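Local coordinates for protein tyrosine--tRNA ligase (PDB 2CYC) that catalyses the ATP-dependent attachment of tyrosine to tRNA(Tyr), probably by way of a tyrosyl-adenylate intermediate, at residues I296-R309 against K333-L347. Sequence-based numbering, arbitrary orientation.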
ATOM      1  N   ILE A 296      23.651 -19.143  23.491  1.00 22.75           N
ATOM      2  CA  ILE A 296      22.835 -20.324  23.742  1.00 19.87           C
ATOM      3  C   ILE A 296      23.259 -20.967  25.062  1.00 21.70           C
ATOM      4  O   ILE A 296      22.516 -20.935  26.051  1.00 21.35           O
ATOM      5  CB  ILE A 296      22.953 -21.365  22.587  1.00 18.99           C
ATOM      6  CG1 ILE A 296      22.451 -20.746  21.271  1.00 14.40           C
ATOM      7  CG2 ILE A 296      22.131 -22.611  22.916  1.00 21.99           C
ATOM      8  CD1 ILE A 296      22.442 -21.706  20.078  1.00 14.20           C
ATOM      9  N   ILE A 297      24.472 -21.510  25.089  1.00 20.51           N
ATOM     10  CA  ILE A 297      24.981 -22.187  26.280  1.00 20.17           C
ATOM     11  C   ILE A 297      25.039 -21.321  27.547  1.00 20.62           C
ATOM     12  O   ILE A 297      24.677 -21.784  28.628  1.00 20.31           O
ATOM     13  CB  ILE A 297      26.364 -22.813  25.978  1.00 21.91           C
ATOM     14  CG1 ILE A 297      26.210 -23.811  24.818  1.00 22.37           C
ATOM     15  CG2 ILE A 297      26.920 -23.503  27.227  1.00 17.27           C
ATOM     16  CD1 ILE A 297      27.501 -24.467  24.344  1.00 27.01           C
ATOM     17  N   PHE A 298      25.489 -20.074  27.426  1.00 14.17           N
ATOM     18  CA  PHE A 298      25.542 -19.189  28.591  1.00 26.86           C
ATOM     19  C   PHE A 298      24.429 -18.153  28.541  1.00 26.92           C
ATOM     20  O   PHE A 298      24.614 -17.002  28.945  1.00 24.20           O
ATOM     21  CB  PHE A 298      26.904 -18.480  28.696  1.00 23.31           C
ATOM     22  CG  PHE A 298      28.024 -19.405  29.045  1.00 28.76           C
ATOM     23  CD1 PHE A 298      28.755 -20.042  28.048  1.00 30.64           C
ATOM     24  CD2 PHE A 298      28.280 -19.727  30.375  1.00 31.35           C
ATOM     25  CE1 PHE A 298      29.719 -20.992  28.367  1.00 28.28           C
ATOM     26  CE2 PHE A 298      29.240 -20.676  30.705  1.00 30.80           C
ATOM     27  CZ  PHE A 298      29.959 -21.312  29.697  1.00 35.80           C
ATOM     28  N   ARG A 299      23.276 -18.562  28.020  1.00 28.54           N
ATOM     29  CA  ARG A 299      22.135 -17.668  27.941  1.00 34.30           C
ATOM     30  C   ARG A 299      21.860 -17.187  29.355  1.00 34.31           C
ATOM     31  O   ARG A 299      21.615 -16.011  29.583  1.00 37.93           O
ATOM     32  CB  ARG A 299      20.910 -18.402  27.405  1.00 32.96           C
ATOM     33  CG  ARG A 299      19.691 -17.516  27.343  1.00 30.11           C
ATOM     34  CD  ARG A 299      18.594 -18.222  26.621  1.00 32.36           C
ATOM     35  NE  ARG A 299      18.055 -19.334  27.388  1.00 36.67           N
ATOM     36  CZ  ARG A 299      17.026 -19.230  28.221  1.00 35.31           C
ATOM     37  NH1 ARG A 299      16.431 -18.058  28.398  1.00 28.59           N
ATOM     38  NH2 ARG A 299      16.574 -20.305  28.851  1.00 42.27           N
ATOM     39  N   GLU A 300      21.906 -18.116  30.298  1.00 38.55           N
ATOM     40  CA  GLU A 300      21.694 -17.791  31.696  1.00 47.25           C
ATOM     41  C   GLU A 300      22.912 -18.240  32.486  1.00 51.45           C
ATOM     42  O   GLU A 300      23.218 -19.428  32.554  1.00 53.35           O
ATOM     43  CB  GLU A 300      20.445 -18.490  32.228  1.00 48.31           C
ATOM     44  CG  GLU A 300      19.173 -18.138  31.465  1.00 59.45           C
ATOM     45  CD  GLU A 300      17.921 -18.634  32.159  1.00 61.17           C
ATOM     46  OE1 GLU A 300      16.808 -18.380  31.650  1.00 67.54           O
ATOM     47  OE2 GLU A 300      18.051 -19.279  33.219  1.00 70.65           O
ATOM     48  N   GLU A 301      23.626 -17.283  33.061  1.00 55.88           N
ATOM     49  CA  GLU A 301      24.799 -17.606  33.855  1.00 57.26           C
ATOM     50  C   GLU A 301      24.711 -16.940  35.226  1.00 57.69           C
ATOM     51  O   GLU A 301      24.013 -15.939  35.400  1.00 58.54           O
ATOM     52  CB  GLU A 301      26.089 -17.209  33.108  1.00 57.24           C
ATOM     53  CG  GLU A 301      26.100 -15.822  32.491  1.00 60.70           C
ATOM     54  CD  GLU A 301      27.264 -15.615  31.527  1.00 59.35           C
ATOM     55  OE1 GLU A 301      28.425 -15.815  31.935  1.00 53.82           O
ATOM     56  OE2 GLU A 301      27.018 -15.245  30.358  1.00 64.20           O
ATOM     57  N   PRO A 302      25.420 -17.493  36.222  1.00 58.41           N
ATOM     58  CA  PRO A 302      26.266 -18.681  36.072  1.00 52.45           C
ATOM     59  C   PRO A 302      25.529 -19.981  35.764  1.00 48.98           C
ATOM     60  O   PRO A 302      24.358 -20.170  36.110  1.00 45.89           O
ATOM     61  CB  PRO A 302      27.015 -18.738  37.398  1.00 53.89           C
ATOM     62  CG  PRO A 302      25.990 -18.213  38.363  1.00 59.72           C
ATOM     63  CD  PRO A 302      25.429 -17.017  37.618  1.00 60.90           C
ATOM     64  N   THR A 303      26.247 -20.866  35.091  1.00 40.99           N
ATOM     65  CA  THR A 303      25.747 -22.171  34.717  1.00 40.66           C
ATOM     66  C   THR A 303      26.989 -23.048  34.703  1.00 40.13           C
ATOM     67  O   THR A 303      28.068 -22.602  35.094  1.00 44.14           O
ATOM     68  CB  THR A 303      25.097 -22.147  33.309  1.00 42.87           C
ATOM     69  OG1 THR A 303      24.693 -23.474  32.940  1.00 40.92           O
ATOM     70  CG2 THR A 303      26.077 -21.607  32.274  1.00 43.16           C
ATOM     71  N   GLU A 304      26.847 -24.290  34.264  1.00 41.02           N
ATOM     72  CA  GLU A 304      27.985 -25.186  34.206  1.00 41.77           C
ATOM     73  C   GLU A 304      28.107 -25.807  32.827  1.00 37.50           C
ATOM     74  O   GLU A 304      27.212 -26.525  32.381  1.00 33.97           O
ATOM     75  CB  GLU A 304      27.858 -26.287  35.265  1.00 46.57           C
ATOM     76  CG  GLU A 304      28.330 -25.875  36.657  1.00 56.78           C
ATOM     77  CD  GLU A 304      28.157 -26.985  37.683  1.00 62.17           C
ATOM     78  OE1 GLU A 304      28.517 -28.140  37.376  1.00 59.43           O
ATOM     79  OE2 GLU A 304      27.667 -26.701  38.798  1.00 70.69           O
ATOM     80  N   PHE A 305      29.206 -25.500  32.146  1.00 33.85           N
ATOM     81  CA  PHE A 305      29.469 -26.060  30.824  1.00 34.32           C
ATOM     82  C   PHE A 305      30.831 -26.745  30.890  1.00 29.57           C
ATOM     83  O   PHE A 305      31.864 -26.088  31.050  1.00 28.83           O
ATOM     84  CB  PHE A 305      29.481 -24.969  29.747  1.00 29.98           C
ATOM     85  CG  PHE A 305      29.746 -25.500  28.360  1.00 28.28           C
ATOM     86  CD1 PHE A 305      28.955 -26.522  27.828  1.00 24.53           C
ATOM     87  CD2 PHE A 305      30.786 -24.988  27.588  1.00 26.12           C
ATOM     88  CE1 PHE A 305      29.197 -27.032  26.543  1.00 27.37           C
ATOM     89  CE2 PHE A 305      31.040 -25.490  26.294  1.00 28.60           C
ATOM     90  CZ  PHE A 305      30.242 -26.515  25.773  1.00 20.57           C
ATOM     91  N   THR A 306      30.820 -28.066  30.772  1.00 26.93           N
ATOM     92  CA  THR A 306      32.047 -28.846  30.854  1.00 34.79           C
ATOM     93  C   THR A 306      32.567 -29.380  29.527  1.00 31.89           C
ATOM     94  O   THR A 306      31.818 -29.954  28.742  1.00 36.56           O
ATOM     95  CB  THR A 306      31.868 -30.065  31.805  1.00 33.22           C
ATOM     96  OG1 THR A 306      31.532 -29.600  33.115  1.00 33.00           O
ATOM     97  CG2 THR A 306      33.157 -30.887  31.885  1.00 30.56           C
ATOM     98  N   VAL A 307      33.857 -29.178  29.286  1.00 32.79           N
ATOM     99  CA  VAL A 307      34.508 -29.692  28.085  1.00 29.65           C
ATOM    100  C   VAL A 307      35.377 -30.847  28.575  1.00 31.22           C
ATOM    101  O   VAL A 307      36.342 -30.635  29.316  1.00 27.75           O
ATOM    102  CB  VAL A 307      35.406 -28.632  27.413  1.00 30.78           C
ATOM    103  CG1 VAL A 307      36.151 -29.255  26.224  1.00 22.39           C
ATOM    104  CG2 VAL A 307      34.558 -27.449  26.947  1.00 29.25           C
ATOM    105  N   HIS A 308      35.014 -32.069  28.192  1.00 31.02           N
ATOM    106  CA  HIS A 308      35.766 -33.246  28.607  1.00 33.28           C
ATOM    107  C   HIS A 308      36.960 -33.470  27.693  1.00 36.03           C
ATOM    108  O   HIS A 308      36.817 -33.501  26.469  1.00 37.52           O
ATOM    109  CB  HIS A 308      34.880 -34.495  28.592  1.00 37.90           C
ATOM    110  CG  HIS A 308      33.686 -34.399  29.490  1.00 41.80           C
ATOM    111  ND1 HIS A 308      32.459 -33.951  29.053  1.00 40.01           N
ATOM    112  CD2 HIS A 308      33.544 -34.659  30.810  1.00 40.95           C
ATOM    113  CE1 HIS A 308      31.612 -33.937  30.065  1.00 46.48           C
ATOM    114  NE2 HIS A 308      32.245 -34.361  31.144  1.00 49.34           N
ATOM    115  N   ARG A 309      38.135 -33.626  28.297  1.00 33.31           N
ATOM    116  CA  ARG A 309      39.369 -33.851  27.553  1.00 30.89           C
ATOM    117  C   ARG A 309      40.272 -34.767  28.359  1.00 34.64           C
ATOM    118  O   ARG A 309      40.170 -34.825  29.586  1.00 36.56           O
ATOM    119  CB  ARG A 309      40.119 -32.538  27.349  1.00 25.87           C
ATOM    120  CG  ARG A 309      39.331 -31.427  26.706  1.00 21.59           C
ATOM    121  CD  ARG A 309      40.156 -30.160  26.672  1.00 22.99           C
ATOM    122  NE  ARG A 309      40.476 -29.713  28.023  1.00 25.69           N
ATOM    123  CZ  ARG A 309      40.907 -28.495  28.330  1.00 27.26           C
ATOM    124  NH1 ARG A 309      41.079 -27.584  27.378  1.00 24.85           N
ATOM    125  NH2 ARG A 309      41.148 -28.184  29.598  1.00 30.22           N
ATOM    126  N   LYS A 333      44.117 -22.008  25.615  1.00 29.21           N
ATOM    127  CA  LYS A 333      44.012 -23.084  26.593  1.00 29.36           C
ATOM    128  C   LYS A 333      42.818 -23.996  26.274  1.00 27.60           C
ATOM    129  O   LYS A 333      42.713 -25.112  26.787  1.00 28.43           O
ATOM    130  CB  LYS A 333      43.900 -22.492  27.999  1.00 35.53           C
ATOM    131  CG  LYS A 333      45.182 -21.784  28.426  1.00 38.91           C
ATOM    132  CD  LYS A 333      45.004 -20.969  29.695  1.00 47.07           C
ATOM    133  CE  LYS A 333      46.282 -20.199  30.014  1.00 51.48           C
ATOM    134  NZ  LYS A 333      46.195 -19.478  31.313  1.00 56.83           N
ATOM    135  N   LEU A 334      41.928 -23.512  25.413  1.00 23.26           N
ATOM    136  CA  LEU A 334      40.756 -24.283  24.985  1.00 28.29           C
ATOM    137  C   LEU A 334      40.824 -24.306  23.463  1.00 24.81           C
ATOM    138  O   LEU A 334      40.690 -23.269  22.814  1.00 22.40           O
ATOM    139  CB  LEU A 334      39.456 -23.610  25.433  1.00 26.66           C
ATOM    140  CG  LEU A 334      38.170 -24.221  24.872  1.00 27.66           C
ATOM    141  CD1 LEU A 334      38.060 -25.679  25.316  1.00 25.84           C
ATOM    142  CD2 LEU A 334      36.962 -23.401  25.335  1.00 20.70           C
ATOM    143  N   HIS A 335      41.032 -25.485  22.895  1.00 20.59           N
ATOM    144  CA  HIS A 335      41.162 -25.596  21.446  1.00 24.76           C
ATOM    145  C   HIS A 335      39.840 -25.855  20.713  1.00 19.24           C
ATOM    146  O   HIS A 335      38.970 -26.558  21.213  1.00 25.51           O
ATOM    147  CB  HIS A 335      42.179 -26.696  21.126  1.00 23.77           C
ATOM    148  CG  HIS A 335      42.656 -26.692  19.708  1.00 29.77           C
ATOM    149  ND1 HIS A 335      41.887 -27.154  18.661  1.00 25.74           N
ATOM    150  CD2 HIS A 335      43.815 -26.254  19.160  1.00 26.03           C
ATOM    151  CE1 HIS A 335      42.551 -26.999  17.528  1.00 27.53           C
ATOM    152  NE2 HIS A 335      43.723 -26.454  17.804  1.00 32.02           N
ATOM    153  N   PRO A 336      39.683 -25.281  19.511  1.00 22.22           N
ATOM    154  CA  PRO A 336      38.469 -25.456  18.708  1.00 22.46           C
ATOM    155  C   PRO A 336      38.019 -26.914  18.587  1.00 25.17           C
ATOM    156  O   PRO A 336      36.823 -27.189  18.568  1.00 27.58           O
ATOM    157  CB  PRO A 336      38.865 -24.864  17.367  1.00 21.44           C
ATOM    158  CG  PRO A 336      39.745 -23.732  17.771  1.00 19.98           C
ATOM    159  CD  PRO A 336      40.615 -24.353  18.848  1.00 23.21           C
ATOM    160  N   LEU A 337      38.968 -27.848  18.502  1.00 23.52           N
ATOM    161  CA  LEU A 337      38.608 -29.265  18.386  1.00 27.27           C
ATOM    162  C   LEU A 337      37.713 -29.706  19.544  1.00 24.88           C
ATOM    163  O   LEU A 337      36.691 -30.361  19.341  1.00 26.61           O
ATOM    164  CB  LEU A 337      39.861 -30.155  18.371  1.00 23.25           C
ATOM    165  CG  LEU A 337      40.733 -30.187  17.107  1.00 28.58           C
ATOM    166  CD1 LEU A 337      42.041 -30.875  17.431  1.00 22.29           C
ATOM    167  CD2 LEU A 337      40.009 -30.922  15.979  1.00 26.93           C
ATOM    168  N   ASP A 338      38.100 -29.346  20.761  1.00 23.89           N
ATOM    169  CA  ASP A 338      37.335 -29.739  21.937  1.00 26.26           C
ATOM    170  C   ASP A 338      36.074 -28.898  22.130  1.00 23.86           C
ATOM    171  O   ASP A 338      35.023 -29.432  22.479  1.00 29.69           O
ATOM    172  CB  ASP A 338      38.237 -29.680  23.167  1.00 20.59           C
ATOM    173  CG  ASP A 338      39.499 -30.519  22.989  1.00 30.49           C
ATOM    174  OD1 ASP A 338      39.367 -31.719  22.669  1.00 25.25           O
ATOM    175  OD2 ASP A 338      40.617 -29.986  23.158  1.00 25.48           O
ATOM    176  N   LEU A 339      36.172 -27.593  21.894  1.00 23.69           N
ATOM    177  CA  LEU A 339      35.010 -26.715  22.028  1.00 25.42           C
ATOM    178  C   LEU A 339      33.899 -27.147  21.059  1.00 24.99           C
ATOM    179  O   LEU A 339      32.739 -27.297  21.458  1.00 25.77           O
ATOM    180  CB  LEU A 339      35.391 -25.259  21.745  1.00 21.09           C
ATOM    181  CG  LEU A 339      34.219 -24.263  21.789  1.00 19.97           C
ATOM    182  CD1 LEU A 339      33.522 -24.308  23.162  1.00 18.26           C
ATOM    183  CD2 LEU A 339      34.745 -22.872  21.498  1.00 18.40           C
ATOM    184  N   LYS A 340      34.256 -27.355  19.792  1.00 23.15           N
ATOM    185  CA  LYS A 340      33.278 -27.778  18.786  1.00 25.99           C
ATOM    186  C   LYS A 340      32.536 -29.052  19.197  1.00 26.19           C
ATOM    187  O   LYS A 340      31.314 -29.145  19.062  1.00 22.94           O
ATOM    188  CB  LYS A 340      33.954 -28.032  17.437  1.00 22.89           C
ATOM    189  CG  LYS A 340      34.310 -26.805  16.619  1.00 24.87           C
ATOM    190  CD  LYS A 340      34.936 -27.281  15.311  1.00 23.63           C
ATOM    191  CE  LYS A 340      35.343 -26.141  14.416  1.00 30.67           C
ATOM    192  NZ  LYS A 340      35.783 -26.656  13.091  1.00 26.93           N
ATOM    193  N   ASN A 341      33.278 -30.044  19.679  1.00 23.87           N
ATOM    194  CA  ASN A 341      32.656 -31.289  20.088  1.00 24.73           C
ATOM    195  C   ASN A 341      31.734 -31.067  21.282  1.00 23.84           C
ATOM    196  O   ASN A 341      30.642 -31.634  21.352  1.00 23.83           O
ATOM    197  CB  ASN A 341      33.730 -32.333  20.417  1.00 27.00           C
ATOM    198  CG  ASN A 341      33.164 -33.552  21.130  1.00 39.85           C
ATOM    199  OD1 ASN A 341      33.337 -33.707  22.342  1.00 41.42           O
ATOM    200  ND2 ASN A 341      32.473 -34.416  20.387  1.00 37.14           N
ATOM    201  N   ALA A 342      32.151 -30.225  22.219  1.00 23.81           N
ATOM    202  CA  ALA A 342      31.311 -29.980  23.385  1.00 26.08           C
ATOM    203  C   ALA A 342      30.031 -29.234  22.978  1.00 22.65           C
ATOM    204  O   ALA A 342      28.950 -29.538  23.467  1.00 19.48           O
ATOM    205  CB  ALA A 342      32.087 -29.196  24.448  1.00 25.30           C
ATOM    206  N   VAL A 343      30.142 -28.272  22.065  1.00 22.61           N
ATOM    207  CA  VAL A 343      28.958 -27.534  21.634  1.00 22.03           C
ATOM    208  C   VAL A 343      27.973 -28.452  20.911  1.00 22.32           C
ATOM    209  O   VAL A 343      26.766 -28.345  21.112  1.00 23.08           O
ATOM    210  CB  VAL A 343      29.329 -26.347  20.725  1.00 19.54           C
ATOM    211  CG1 VAL A 343      28.071 -25.738  20.104  1.00 21.77           C
ATOM    212  CG2 VAL A 343      30.064 -25.288  21.546  1.00 22.54           C
ATOM    213  N   ALA A 344      28.484 -29.356  20.079  1.00 21.48           N
ATOM    214  CA  ALA A 344      27.620 -30.288  19.356  1.00 22.65           C
ATOM    215  C   ALA A 344      26.776 -31.148  20.308  1.00 25.57           C
ATOM    216  O   ALA A 344      25.549 -31.263  20.147  1.00 21.88           O
ATOM    217  CB  ALA A 344      28.457 -31.191  18.458  1.00 22.78           C
ATOM    218  N   GLU A 345      27.436 -31.760  21.293  1.00 21.51           N
ATOM    219  CA  GLU A 345      26.744 -32.615  22.258  1.00 22.65           C
ATOM    220  C   GLU A 345      25.729 -31.818  23.058  1.00 22.91           C
ATOM    221  O   GLU A 345      24.619 -32.292  23.313  1.00 24.58           O
ATOM    222  CB  GLU A 345      27.748 -33.291  23.202  1.00 22.35           C
ATOM    223  CG  GLU A 345      28.632 -34.328  22.511  1.00 33.79           C
ATOM    224  CD  GLU A 345      27.820 -35.321  21.702  1.00 40.83           C
ATOM    225  OE1 GLU A 345      26.841 -35.868  22.257  1.00 41.79           O
ATOM    226  OE2 GLU A 345      28.159 -35.552  20.517  1.00 40.90           O
ATOM    227  N   TYR A 346      26.108 -30.606  23.460  1.00 17.22           N
ATOM    228  CA  TYR A 346      25.183 -29.750  24.202  1.00 20.09           C
ATOM    229  C   TYR A 346      23.923 -29.516  23.347  1.00 18.01           C
ATOM    230  O   TYR A 346      22.795 -29.621  23.825  1.00 19.57           O
ATOM    231  CB  TYR A 346      25.836 -28.397  24.507  1.00 20.68           C
ATOM    232  CG  TYR A 346      24.877 -27.406  25.134  1.00 23.31           C
ATOM    233  CD1 TYR A 346      24.784 -27.268  26.522  1.00 24.75           C
ATOM    234  CD2 TYR A 346      24.026 -26.643  24.340  1.00 24.78           C
ATOM    235  CE1 TYR A 346      23.862 -26.392  27.098  1.00 24.85           C
ATOM    236  CE2 TYR A 346      23.102 -25.768  24.902  1.00 26.57           C
ATOM    237  CZ  TYR A 346      23.021 -25.647  26.274  1.00 29.84           C
ATOM    238  OH  TYR A 346      22.088 -24.786  26.807  1.00 36.53           O
ATOM    239  N   LEU A 347      24.130 -29.187  22.076  1.00 20.55           N
ATOM    240  CA  LEU A 347      23.022 -28.932  21.148  1.00 21.79           C
ATOM    241  C   LEU A 347      22.179 -30.194  20.913  1.00 21.14           C
ATOM    242  O   LEU A 347      20.945 -30.142  20.862  1.00 22.44           O
ATOM    243  CB  LEU A 347      23.589 -28.418  19.822  1.00 20.12           C
ATOM    244  CG  LEU A 347      23.459 -26.936  19.448  1.00 30.59           C
ATOM    245  CD1 LEU A 347      23.439 -26.064  20.661  1.00 24.05           C
ATOM    246  CD2 LEU A 347      24.595 -26.553  18.512  1.00 17.31           C
TER
HETATM  247  O   HOH W   1      19.994 -22.424  26.303  1.00 36.99           O
HETATM  248  O   HOH W   2      41.403 -27.690  24.349  1.00 22.52           O
HETATM  249  O   HOH W   3      41.552 -25.581  29.795  1.00 51.76           O
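Lys333 O takes a hydrogen bond from Arg309 NH1 at 3.0 Å, the donor lying in the carbonyl plane but the bond noticeably bent, with an N-H...O angle of 139°. Water 3 gives a second proton to the same oxygen and accepts from Arg309 NH2. Water 2 accepts from Arg309 NH1 and from His335 N and donates to Asp338 OD2, 2.7 Å away, so arginine and aspartate are linked through water. Their planes stand nearly perpendicular, and the direct touch is by the arginine's methylenes, CD coming to 3.5 Å from Asp338 OD2. Arg309 NE is hydrogen-bonded to Gly315 O, which helps fix the rotation of the guanidinium. Next to this network, His335 N-caps helix 336-350, its ND1 accepting from Leu337 N.

Strand 305-307, paired antiparallel with 317-319, runs at 132° to helix segment 336-347, N-to-C directions compared, their axes 8.5 Å apart at the closest. Both follow the KMSKS region, consistent with the C-terminal part that in class I TyrRSs serves anticodon recognition. Val307 sets CG1 against Asp338 CB at 3.7 Å and CG2 against Ala342 CB. Phe305 brings CZ to 3.5 Å from Ala342 CB, with Leu339 CD1 at its edge.

Ile297 wedges between two rings: CG2 lies over one face of Phe305, off toward the rim, and CG1 sits over the centre of Tyr346, 3.6 Å from the ring centroid, a CH-pi contact. Tyr346 reaches there with CG anti to its own N (chi1 173°). Water 1 donates to Ile296 O and bonds Tyr346 OH. With an alanine in place of Tyr346, Ile297 CG1 would probably lose its ring face and water 1 be held less firmly. Ile296 CG2 meets Tyr346 CE2 and Leu347 CD1.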